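Local atomic coordinates of NAD-dependent L-serine dehydrogenase (Pseudomonas aeruginosa, PDB entry 3OBB), a protein that catalyses the NAD+-dependent oxidation of L-serine and methyl-L-serine, with only low activity toward beta-hydroxyisobutyrate, and works as a homotetramer. Residues A[4-9]-A[62-67]; A[16-21]-A[128-133]; A[97-102]-A[168-173]; A[117-122]-A[137-142]; A[180-185]-A[268-273]. All coordinates share one frame; numbering follows the deposited sequence.

Contact 1: A[4-9]-A[62-67]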
# COMPACT_ATOMS: atom_id res chain seq x y z
N LYS A 4 -21.31 -7.55 -45.79
CA LYS A 4 -20.94 -8.76 -45.07
C LYS A 4 -22.01 -9.04 -44.00
O LYS A 4 -22.60 -8.10 -43.43
CB LYS A 4 -19.53 -8.63 -44.47
CG LYS A 4 -18.52 -7.92 -45.39
CD LYS A 4 -17.27 -7.51 -44.63
CE LYS A 4 -16.79 -6.12 -45.06
NZ LYS A 4 -15.77 -5.49 -44.16
N GLN A 5 -22.29 -10.32 -43.77
CA GLN A 5 -23.15 -10.74 -42.66
C GLN A 5 -22.36 -10.86 -41.34
O GLN A 5 -21.48 -11.72 -41.21
CB GLN A 5 -23.85 -12.06 -43.00
CG GLN A 5 -24.79 -12.57 -41.92
CD GLN A 5 -26.06 -11.74 -41.79
OE1 GLN A 5 -26.84 -11.60 -42.73
NE2 GLN A 5 -26.26 -11.18 -40.61
N ILE A 6 -22.70 -10.00 -40.38
CA ILE A 6 -22.09 -10.02 -39.05
C ILE A 6 -23.02 -10.67 -38.02
O ILE A 6 -24.22 -10.40 -38.02
CB ILE A 6 -21.71 -8.59 -38.58
CG1 ILE A 6 -20.45 -8.07 -39.27
CG2 ILE A 6 -21.42 -8.57 -37.09
CD1 ILE A 6 -20.55 -7.87 -40.78
N ALA A 7 -22.48 -11.55 -37.18
CA ALA A 7 -23.20 -11.96 -35.98
C ALA A 7 -22.64 -11.18 -34.79
O ALA A 7 -21.42 -11.10 -34.63
CB ALA A 7 -23.09 -13.46 -35.77
N PHE A 8 -23.51 -10.56 -33.99
CA PHE A 8 -23.07 -9.78 -32.82
C PHE A 8 -23.68 -10.41 -31.57
O PHE A 8 -24.90 -10.45 -31.39
CB PHE A 8 -23.46 -8.29 -32.95
CG PHE A 8 -22.55 -7.34 -32.21
CD1 PHE A 8 -22.57 -7.25 -30.82
CD2 PHE A 8 -21.70 -6.51 -32.91
CE1 PHE A 8 -21.73 -6.37 -30.14
CE2 PHE A 8 -20.86 -5.59 -32.24
CZ PHE A 8 -20.87 -5.53 -30.86
N ILE A 9 -22.81 -10.92 -30.71
CA ILE A 9 -23.24 -11.56 -29.48
C ILE A 9 -22.91 -10.63 -28.31
O ILE A 9 -21.74 -10.29 -28.07
CB ILE A 9 -22.62 -13.00 -29.35
CG1 ILE A 9 -23.17 -13.92 -30.45
CG2 ILE A 9 -22.94 -13.63 -28.00
CD1 ILE A 9 -22.15 -14.27 -31.51
N VAL A 62 -18.41 -12.71 -40.22
CA VAL A 62 -17.69 -12.30 -39.00
C VAL A 62 -18.56 -12.35 -37.74
O VAL A 62 -19.74 -11.99 -37.77
CB VAL A 62 -16.95 -10.93 -39.14
CG1 VAL A 62 -17.62 -10.05 -40.14
CG2 VAL A 62 -16.82 -10.22 -37.80
N VAL A 63 -17.98 -12.87 -36.67
CA VAL A 63 -18.62 -12.92 -35.36
C VAL A 63 -17.89 -11.94 -34.44
O VAL A 63 -16.67 -12.01 -34.30
CB VAL A 63 -18.55 -14.32 -34.75
CG1 VAL A 63 -19.30 -14.36 -33.44
CG2 VAL A 63 -19.09 -15.37 -35.72
N ILE A 64 -18.65 -11.01 -33.84
CA ILE A 64 -18.13 -10.07 -32.86
C ILE A 64 -18.85 -10.32 -31.54
O ILE A 64 -20.08 -10.22 -31.49
CB ILE A 64 -18.42 -8.60 -33.32
CG1 ILE A 64 -17.94 -8.38 -34.75
CG2 ILE A 64 -17.83 -7.58 -32.32
CD1 ILE A 64 -18.39 -7.09 -35.38
N SER A 65 -18.12 -10.68 -30.49
CA SER A 65 -18.73 -10.76 -29.17
C SER A 65 -18.34 -9.57 -28.29
O SER A 65 -17.31 -8.91 -28.51
CB SER A 65 -18.49 -12.12 -28.47
OG SER A 65 -17.15 -12.57 -28.55
N MSE A 66 -19.19 -9.28 -27.30
CA MSE A 66 -18.96 -8.23 -26.33
C MSE A 66 -19.82 -8.56 -25.12
O MSE A 66 -20.99 -8.18 -25.05
CB MSE A 66 -19.29 -6.85 -26.95
CG MSE A 66 -19.32 -5.66 -26.01
SE MSE A 66 -17.89 -5.53 -24.71
CE MSE A 66 -18.87 -6.05 -23.16
N LEU A 67 -19.25 -9.30 -24.18
CA LEU A 67 -19.99 -9.80 -23.02
C LEU A 67 -19.39 -9.31 -21.68
O LEU A 67 -18.20 -8.95 -21.63
CB LEU A 67 -20.04 -11.34 -23.04
CG LEU A 67 -20.63 -12.03 -24.28
CD1 LEU A 67 -20.25 -13.50 -24.30
CD2 LEU A 67 -22.14 -11.87 -24.36

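Contact 2: A[16-21]-A[128-133]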
# COMPACT_ATOMS: atom_id res chain seq x y z
N ALA A 16 -24.58 -2.96 -27.32
CA ALA A 16 -25.68 -2.34 -28.06
C ALA A 16 -25.24 -1.19 -28.99
O ALA A 16 -25.48 -1.26 -30.19
CB ALA A 16 -26.83 -1.90 -27.13
N PRO A 17 -24.60 -0.14 -28.44
CA PRO A 17 -24.22 0.94 -29.36
C PRO A 17 -23.15 0.56 -30.38
O PRO A 17 -23.15 1.09 -31.49
CB PRO A 17 -23.71 2.07 -28.42
CG PRO A 17 -23.33 1.40 -27.16
CD PRO A 17 -24.22 0.15 -27.05
N MSE A 18 -22.24 -0.35 -30.02
CA MSE A 18 -21.25 -0.87 -30.98
C MSE A 18 -21.94 -1.58 -32.15
O MSE A 18 -21.60 -1.33 -33.29
CB MSE A 18 -20.25 -1.82 -30.31
CG MSE A 18 -19.38 -1.17 -29.24
SE MSE A 18 -18.39 -2.51 -28.21
CE MSE A 18 -17.37 -3.24 -29.71
N ALA A 19 -22.92 -2.43 -31.85
CA ALA A 19 -23.64 -3.17 -32.89
C ALA A 19 -24.52 -2.22 -33.70
O ALA A 19 -24.65 -2.36 -34.91
CB ALA A 19 -24.47 -4.30 -32.30
N THR A 20 -25.09 -1.21 -33.02
CA THR A 20 -25.88 -0.19 -33.70
C THR A 20 -25.03 0.59 -34.67
O THR A 20 -25.47 0.88 -35.78
CB THR A 20 -26.56 0.78 -32.71
OG1 THR A 20 -27.37 0.00 -31.82
CG2 THR A 20 -27.44 1.82 -33.43
N ASN A 21 -23.79 0.93 -34.26
CA ASN A 21 -22.87 1.59 -35.18
C ASN A 21 -22.51 0.82 -36.44
O ASN A 21 -22.40 1.42 -37.52
CB ASN A 21 -21.61 2.08 -34.48
CG ASN A 21 -21.86 3.34 -33.75
OD1 ASN A 21 -22.52 4.24 -34.29
ND2 ASN A 21 -21.41 3.42 -32.51
N ALA A 128 -20.35 6.34 -24.04
CA ALA A 128 -20.31 7.51 -24.93
C ALA A 128 -19.42 7.28 -26.17
O ALA A 128 -19.77 7.68 -27.28
CB ALA A 128 -19.79 8.75 -24.14
N GLY A 129 -18.24 6.70 -25.95
CA GLY A 129 -17.35 6.35 -27.07
C GLY A 129 -17.99 5.29 -27.95
O GLY A 129 -17.96 5.38 -29.17
N ALA A 130 -18.59 4.31 -27.31
CA ALA A 130 -19.28 3.26 -28.04
C ALA A 130 -20.38 3.86 -28.90
O ALA A 130 -20.49 3.50 -30.08
CB ALA A 130 -19.82 2.24 -27.09
N ALA A 131 -21.18 4.76 -28.32
CA ALA A 131 -22.28 5.38 -29.06
C ALA A 131 -21.80 6.24 -30.20
O ALA A 131 -22.34 6.13 -31.28
CB ALA A 131 -23.18 6.18 -28.16
N ALA A 132 -20.78 7.07 -29.96
CA ALA A 132 -20.21 7.92 -31.01
C ALA A 132 -19.41 7.15 -32.07
O ALA A 132 -19.21 7.66 -33.16
CB ALA A 132 -19.36 9.09 -30.40
N GLY A 133 -18.92 5.95 -31.77
CA GLY A 133 -18.07 5.23 -32.74
C GLY A 133 -16.63 5.73 -32.66
O GLY A 133 -15.90 5.70 -33.66

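Contact 3: A[97-102]-A[168-173]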
# COMPACT_ATOMS: atom_id res chain seq x y z
N SER A 97 -14.65 -8.42 -25.63
CA SER A 97 -14.83 -8.35 -24.19
C SER A 97 -13.49 -8.09 -23.55
O SER A 97 -12.44 -8.29 -24.16
CB SER A 97 -15.38 -9.68 -23.67
OG SER A 97 -16.59 -9.98 -24.32
N THR A 98 -13.53 -7.70 -22.29
CA THR A 98 -12.32 -7.62 -21.51
C THR A 98 -12.26 -8.85 -20.63
O THR A 98 -13.12 -9.05 -19.75
CB THR A 98 -12.28 -6.33 -20.67
OG1 THR A 98 -12.25 -5.21 -21.57
CG2 THR A 98 -11.03 -6.29 -19.80
N ILE A 99 -11.23 -9.66 -20.88
CA ILE A 99 -11.05 -10.92 -20.20
C ILE A 99 -9.57 -11.11 -19.94
O ILE A 99 -8.75 -10.44 -20.57
CB ILE A 99 -11.63 -12.10 -21.03
CG1 ILE A 99 -10.81 -12.32 -22.32
CG2 ILE A 99 -13.11 -11.86 -21.35
CD1 ILE A 99 -11.30 -13.51 -23.20
N ALA A 100 -9.22 -11.98 -19.00
CA ALA A 100 -7.82 -12.24 -18.70
C ALA A 100 -7.06 -12.67 -19.97
O ALA A 100 -7.58 -13.45 -20.78
CB ALA A 100 -7.70 -13.28 -17.60
N PRO A 101 -5.87 -12.09 -20.19
CA PRO A 101 -5.01 -12.49 -21.30
C PRO A 101 -4.84 -14.00 -21.45
O PRO A 101 -4.86 -14.48 -22.57
CB PRO A 101 -3.68 -11.81 -20.95
CG PRO A 101 -4.09 -10.58 -20.30
CD PRO A 101 -5.28 -10.95 -19.46
N THR A 102 -4.63 -14.71 -20.34
CA THR A 102 -4.47 -16.17 -20.36
C THR A 102 -5.70 -16.75 -21.06
O THR A 102 -5.58 -17.47 -22.04
CB THR A 102 -4.29 -16.79 -18.95
OG1 THR A 102 -3.06 -16.33 -18.38
CG2 THR A 102 -4.22 -18.31 -19.03
N ALA A 168 -2.48 -9.99 -26.74
CA ALA A 168 -1.78 -8.71 -26.48
C ALA A 168 -2.74 -7.55 -26.34
O ALA A 168 -2.43 -6.56 -25.66
CB ALA A 168 -0.79 -8.42 -27.56
N GLY A 169 -3.92 -7.66 -26.96
CA GLY A 169 -4.94 -6.63 -26.80
C GLY A 169 -5.39 -6.64 -25.36
O GLY A 169 -5.51 -5.59 -24.74
N GLN A 170 -5.65 -7.82 -24.80
CA GLN A 170 -6.05 -7.88 -23.39
C GLN A 170 -4.94 -7.39 -22.51
O GLN A 170 -5.22 -6.80 -21.49
CB GLN A 170 -6.48 -9.28 -22.94
CG GLN A 170 -7.65 -9.88 -23.74
CD GLN A 170 -8.94 -9.07 -23.66
OE1 GLN A 170 -9.12 -8.24 -22.77
NE2 GLN A 170 -9.84 -9.33 -24.59
N VAL A 171 -3.67 -7.67 -22.85
CA VAL A 171 -2.58 -7.27 -21.98
C VAL A 171 -2.54 -5.74 -21.93
O VAL A 171 -2.46 -5.16 -20.85
CB VAL A 171 -1.17 -7.88 -22.40
CG1 VAL A 171 -0.08 -7.41 -21.48
CG2 VAL A 171 -1.20 -9.44 -22.37
N ALA A 172 -2.63 -5.10 -23.11
CA ALA A 172 -2.52 -3.64 -23.20
C ALA A 172 -3.68 -3.02 -22.40
O ALA A 172 -3.47 -2.06 -21.63
CB ALA A 172 -2.52 -3.18 -24.69
N LYS A 173 -4.86 -3.62 -22.53
CA LYS A 173 -6.11 -3.16 -21.90
C LYS A 173 -6.03 -3.19 -20.38
O LYS A 173 -6.41 -2.23 -19.71
CB LYS A 173 -7.32 -3.99 -22.38
CG LYS A 173 -8.67 -3.61 -21.71
CD LYS A 173 -9.06 -2.15 -21.99
CE LYS A 173 -10.29 -1.71 -21.19
NZ LYS A 173 -11.54 -2.46 -21.55

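Contact 4: A[117-122]-A[137-142]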
# COMPACT_ATOMS: atom_id res chain seq x y z
N ALA A 117 -9.53 -17.20 -38.22
CA ALA A 117 -8.86 -15.94 -37.92
C ALA A 117 -9.57 -15.22 -36.77
O ALA A 117 -10.71 -14.76 -36.94
CB ALA A 117 -8.82 -15.06 -39.14
N MSE A 118 -8.90 -15.13 -35.62
CA MSE A 118 -9.43 -14.46 -34.44
C MSE A 118 -8.54 -13.32 -33.94
O MSE A 118 -7.31 -13.41 -33.99
CB MSE A 118 -9.66 -15.46 -33.29
CG MSE A 118 -9.97 -14.77 -31.95
SE MSE A 118 -10.32 -16.02 -30.50
CE MSE A 118 -12.09 -16.58 -31.03
N LEU A 119 -9.18 -12.25 -33.48
CA LEU A 119 -8.50 -11.16 -32.79
C LEU A 119 -9.11 -10.98 -31.40
O LEU A 119 -10.33 -11.15 -31.22
CB LEU A 119 -8.69 -9.86 -33.58
CG LEU A 119 -8.14 -9.78 -35.00
CD1 LEU A 119 -8.55 -8.45 -35.61
CD2 LEU A 119 -6.61 -9.98 -35.03
N ASP A 120 -8.27 -10.66 -30.42
CA ASP A 120 -8.78 -10.06 -29.18
C ASP A 120 -8.68 -8.55 -29.37
O ASP A 120 -7.62 -8.01 -29.67
CB ASP A 120 -8.06 -10.59 -27.91
CG ASP A 120 -6.53 -10.42 -27.95
OD1 ASP A 120 -5.81 -11.19 -28.62
OD2 ASP A 120 -6.03 -9.53 -27.26
N ALA A 121 -9.81 -7.87 -29.24
CA ALA A 121 -9.85 -6.46 -29.50
C ALA A 121 -10.73 -5.73 -28.47
O ALA A 121 -11.78 -5.14 -28.84
CB ALA A 121 -10.32 -6.19 -30.93
N PRO A 122 -10.33 -5.80 -27.19
CA PRO A 122 -10.99 -5.11 -26.11
C PRO A 122 -10.94 -3.64 -26.36
O PRO A 122 -10.07 -3.12 -27.10
CB PRO A 122 -10.11 -5.40 -24.90
CG PRO A 122 -8.75 -5.74 -25.54
CD PRO A 122 -9.17 -6.55 -26.69
N PHE A 137 -9.58 0.54 -30.00
CA PHE A 137 -9.45 -0.89 -29.95
C PHE A 137 -8.01 -1.20 -29.68
O PHE A 137 -7.12 -0.55 -30.24
CB PHE A 137 -9.89 -1.52 -31.27
CG PHE A 137 -11.37 -1.46 -31.49
CD1 PHE A 137 -11.96 -0.35 -32.10
CD2 PHE A 137 -12.19 -2.51 -31.07
CE1 PHE A 137 -13.32 -0.29 -32.34
CE2 PHE A 137 -13.56 -2.47 -31.29
CZ PHE A 137 -14.14 -1.36 -31.94
N MSE A 138 -7.79 -2.21 -28.85
CA MSE A 138 -6.45 -2.71 -28.57
C MSE A 138 -6.41 -4.17 -28.98
O MSE A 138 -7.07 -5.03 -28.40
CB MSE A 138 -6.11 -2.54 -27.10
CG MSE A 138 -6.18 -1.09 -26.66
SE MSE A 138 -5.97 -0.92 -24.74
CE MSE A 138 -6.20 1.01 -24.55
N VAL A 139 -5.62 -4.44 -30.00
CA VAL A 139 -5.83 -5.65 -30.80
C VAL A 139 -4.63 -6.59 -30.71
O VAL A 139 -3.51 -6.18 -31.01
CB VAL A 139 -6.07 -5.25 -32.26
CG1 VAL A 139 -6.20 -6.46 -33.16
CG2 VAL A 139 -7.32 -4.38 -32.35
N GLY A 140 -4.88 -7.83 -30.30
CA GLY A 140 -3.89 -8.89 -30.42
C GLY A 140 -4.27 -9.88 -31.51
O GLY A 140 -5.45 -10.14 -31.71
N GLY A 141 -3.26 -10.43 -32.19
CA GLY A 141 -3.48 -11.38 -33.29
C GLY A 141 -2.65 -11.11 -34.53
O GLY A 141 -1.81 -10.22 -34.54
N ASP A 142 -2.91 -11.89 -35.58
CA ASP A 142 -2.17 -11.80 -36.85
C ASP A 142 -2.52 -10.52 -37.59
O ASP A 142 -3.68 -10.12 -37.64
CB ASP A 142 -2.48 -13.01 -37.76
CG ASP A 142 -2.06 -14.33 -37.14
OD1 ASP A 142 -2.46 -15.40 -37.66
OD2 ASP A 142 -1.33 -14.32 -36.12
O HOH W 1 -4.98 -13.79 -35.49

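Contact 5: A[180-185]-A[268-273]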
# COMPACT_ATOMS: atom_id res chain seq x y z
N LEU A 180 -4.97 3.69 -15.17
CA LEU A 180 -6.08 4.64 -14.97
C LEU A 180 -6.56 4.67 -13.51
O LEU A 180 -6.84 5.75 -12.97
CB LEU A 180 -7.28 4.29 -15.85
CG LEU A 180 -8.61 5.03 -15.61
CD1 LEU A 180 -8.47 6.54 -15.61
CD2 LEU A 180 -9.78 4.55 -16.59
N ALA A 181 -6.66 3.50 -12.89
CA ALA A 181 -7.17 3.42 -11.55
C ALA A 181 -6.20 4.12 -10.63
O ALA A 181 -6.58 4.87 -9.75
CB ALA A 181 -7.36 1.94 -11.13
N VAL A 182 -4.92 3.84 -10.82
CA VAL A 182 -3.85 4.48 -10.04
C VAL A 182 -3.89 5.99 -10.23
O VAL A 182 -3.82 6.72 -9.24
CB VAL A 182 -2.51 3.92 -10.49
CG1 VAL A 182 -1.33 4.77 -10.00
CG2 VAL A 182 -2.43 2.42 -10.09
N LEU A 183 -4.00 6.47 -11.48
CA LEU A 183 -3.99 7.93 -11.63
C LEU A 183 -5.24 8.60 -11.09
O LEU A 183 -5.19 9.76 -10.63
CB LEU A 183 -3.64 8.40 -13.06
CG LEU A 183 -4.51 7.99 -14.18
CD1 LEU A 183 -5.67 9.01 -14.26
CD2 LEU A 183 -3.66 7.94 -15.49
N MSE A 184 -6.35 7.87 -11.13
CA MSE A 184 -7.61 8.37 -10.59
C MSE A 184 -7.59 8.48 -9.05
O MSE A 184 -8.02 9.48 -8.45
CB MSE A 184 -8.82 7.54 -11.08
CG MSE A 184 -10.15 8.01 -10.49
SE MSE A 184 -10.65 9.83 -11.08
CE MSE A 184 -11.25 9.48 -12.88
N ILE A 185 -7.05 7.47 -8.39
CA ILE A 185 -6.96 7.57 -6.93
C ILE A 185 -5.92 8.61 -6.54
O ILE A 185 -6.15 9.43 -5.65
CB ILE A 185 -6.68 6.21 -6.28
CG1 ILE A 185 -7.76 5.22 -6.72
CG2 ILE A 185 -6.67 6.33 -4.73
CD1 ILE A 185 -7.62 3.83 -6.10
N SER A 268 -2.44 -3.08 -7.19
CA SER A 268 -2.95 -3.86 -6.04
C SER A 268 -3.59 -3.01 -4.93
O SER A 268 -4.66 -3.35 -4.43
CB SER A 268 -1.83 -4.71 -5.39
OG SER A 268 -1.22 -5.50 -6.38
N LEU A 269 -2.91 -1.94 -4.53
CA LEU A 269 -3.51 -1.02 -3.57
C LEU A 269 -4.76 -0.39 -4.17
O LEU A 269 -5.79 -0.31 -3.50
CB LEU A 269 -2.54 0.08 -3.14
CG LEU A 269 -2.58 0.67 -1.73
CD1 LEU A 269 -2.05 2.11 -1.76
CD2 LEU A 269 -3.88 0.56 -0.90
N ALA A 270 -4.72 0.01 -5.44
CA ALA A 270 -5.92 0.59 -6.07
C ALA A 270 -7.08 -0.39 -5.92
O ALA A 270 -8.19 -0.01 -5.55
CB ALA A 270 -5.68 0.96 -7.55
N LEU A 271 -6.80 -1.67 -6.19
CA LEU A 271 -7.82 -2.70 -6.08
C LEU A 271 -8.38 -2.86 -4.67
O LEU A 271 -9.59 -2.93 -4.49
CB LEU A 271 -7.30 -4.04 -6.62
CG LEU A 271 -8.21 -5.28 -6.54
CD1 LEU A 271 -9.57 -5.10 -7.25
CD2 LEU A 271 -7.49 -6.52 -7.09
N SER A 272 -7.51 -2.83 -3.66
CA SER A 272 -7.97 -2.85 -2.28
C SER A 272 -8.93 -1.71 -1.95
O SER A 272 -9.90 -1.92 -1.25
CB SER A 272 -6.77 -2.83 -1.34
OG SER A 272 -6.01 -4.04 -1.55
N LEU A 273 -8.66 -0.52 -2.47
CA LEU A 273 -9.47 0.68 -2.25
C LEU A 273 -10.81 0.60 -3.00
O LEU A 273 -11.88 0.97 -2.45
CB LEU A 273 -8.68 1.94 -2.63
CG LEU A 273 -7.42 2.19 -1.75
CD1 LEU A 273 -6.66 3.41 -2.24
CD2 LEU A 273 -7.72 2.35 -0.17

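Contact 1: A[4-9]-A[62-67]
The F8 ring slants across I64, with F8 CE2 3.6 Å from I64 CG2. The carbonyl oxygen I64 O sits over one face of that ring, toward its rim, and M66 adds CB near F8 CE1 at an oblique approach. With the ring swung away from its own backbone N (chi1 -152°), it reaches over the neighbouring strand. Further back on the same face, I6 and V62 lie alongside each other and point the same way, CG1 of I6 to CG1 of V62 at 3.6 Å. On the reverse face A7, I9, V63 and S65 alternate with them. I9 CD1 is pressed to 3.4 Å from V63 CG1, tighter than usual carbon packing. Between these two faces runs a parallel ladder: A7 N to V62 O (2.8 Å), I64 N to A7 O (2.9 Å), I9 N to I64 O and M66 N to I9 O. These are central strands of the Rossmann-type NAD+-binding sheet. Strand 28-32 pairs with the other edge of 5-9; helix 15-24 covers F8 and I64, while helix 53-57 packs on A7, I9 and V63.

Contact 2: A[16-21]-A[128-133]
The flat group in this contact is the N21 amide, which meets A131 O at its nitrogen edge. The acceptor lies practically in the amide plane, and N21 ND2 to A131 O measures 3.1 Å with an N-H...O angle of 163°. At the acceptor the geometry is less regular: ND2 stands well above the A131 carbonyl plane, 66° out of it, so the bond is straight at the donor but not aimed at a lone pair. A130 O also comes close to ND2, but the angle is too poor for a hydrogen bond. A turn earlier, P17 lays its ring against the other helix. Its CG stands 3.6 Å from A130 CB, and its CB reaches the A131 backbone directly, 3.7 Å from A131 CA. M18 adds a looser touch, CG to A130 CB at 4.1 Å. The two helices run nearly parallel, 14° apart, with axes only 7.7 Å from each other. Helix 127-132 then stops in a Schellman motif, with G133 at positive phi as its C-prime residue. Helix 15-24 follows the glycine-rich NAD+-binding loop. M18 continues inward to F8 of strand 5-9 and to L135 of strand 135-140, which also touches A130, while helix 36-44 meets A16, A19 and T20 through L42.

Contact 3: A[97-102]-A[168-173]
T98, which binds NAD+, and the active-site lysine K173 meet where the loop after a Rossmann strand faces the first turns of helix 168-196. K173 NZ donates to T98 OG1 at 2.8 Å. The lysine leaves the helix with CG anti to its backbone N (chi1 178°), then bends at CG and again near its tip to bring NZ onto the hydroxyl; V123 O, its strongest polar partner, holds NZ from the strand side. One turn back, Q170 spreads its amide across the loop. Its NE2 donates to S97 O at 2.8 Å, nearly in the amide plane, and its OE1 takes I99 N at 3.2 Å, with that N-H coming from above the amide rather than along a lone pair. I99 O, 3.1 Å from Q170 OE1, makes no bond. Beyond it, P101 crosses V171 at about a right angle, CB to V171 CG2 at 3.7 Å. Donating at one end and accepting at the other is consistent with the modelled orientation of the Q170 amide. The NAD+-binding threonine and active-site lysine are thus joined directly through NZ and OG1, and indirectly through Q170, which holds the backbone on either side of T98.

Contact 4: A[117-122]-A[137-142]
D120 and G140 form the one true antiparallel bridge here, a hydrogen-bonded pair. G140 N to D120 O is the shorter bond at 2.8 Å; D120 N to G140 O is 3.1 Å and more bent. Farther along, M138 N reaches P122 O at 3.0 Å, and a water beyond the other end donates to M118 O and accepts from D142 N. The strands splay, their directions 133° apart, and CA-H...O contacts fill in between the bonds, with V139 CA 3.2 Å from D120 O. Apolar contacts gather on one face: L119 CD1 slants across V139 CG1 at 3.9 Å, and V139's other methyl, CG2, lies 3.8 Å from A121 CB. The F137 ring turns its edge to A121 O, which is near the ring plane and 3.5 Å from F137 CD2. Carboxylate contacts make up the last group. D120 CG stands between its own N and carbonyl carbon (chi1 55°), which lays the carboxylate over G140, where no side chain intervenes. OD1 of D120 there faces G140 O, two acceptors at 3.3 Å. That would be unfavourable alone, but the buried carboxylate is well supplied with donors: H108 NE2 and G167 N for OD1, Q170 N for OD2. Such donors, some at the start of helix 168-196, would tend to stabilise a negative charge on D120, consistent with an ionised aspartate tying the sheet to that helix.

Contact 5: A[180-185]-A[268-273]
A181 and I185, two of the residues that touch A270, are themselves joined by the backbone bond I185 N to A181 O, 3.0 Å. It is the shortest polar bond between residues that take part; across the contact everything is carbon against carbon. I185 does most of the work. Its CG1 stands anti to the carbonyl carbon (chi1 -56°) and the chain runs on extended, carrying CD1 out over the backbone of the partner helix, 3.7 Å from A270 CA. The remaining branch, I185 CG2, meets L273 CD1 at 3.8 Å, the two side chains slanting past one another so that the leucine methyl also lies near I185 CD1. The A270 methyl points at the flank of the A181 methyl, CB to CB at 4.1 Å. V182 only grazes the same alanine through CG2. The A270 methyl is thus touched by A181, V182 and I185 where the helices cross. The helix segments cross at 67°, their axes 9.2 Å apart, and all the touching residues are buried. Both helices belong to the all-helical C-terminal part. Helix 243-260 lines the same core, L250 touching both A181 and L271, and Y274 adds to I185. Other subunits close in as well: M266 of a second subunit packs on I185 and L269, S263 OG of a third subunit hydrogen-bonds to S272 O, and L269 meets L269 of a fourth.

Contacts 1, 3, 4 and 5 are buried, whereas contact 2 is partly open to solvent. Contacts 1 and 4 belong to the same mixed sheet, but the first is a regular parallel ladder with largely apolar side chains and the second a splayed antiparallel pair carrying a buried, probably ionised aspartate. Contact 2 lies against both, its M18 touching F8, M66 and F137. Contact 3 is the most polar and joins the Rossmann and helical parts; it meets contact 1 through S97 OG and L67 N, and contact 4 through D120 and Q170. Contact 5 shares helix 168-196 with contact 3, yet is wholly apolar across the segments, about 33 Å centre to centre from contact 1, among the subunit interfaces.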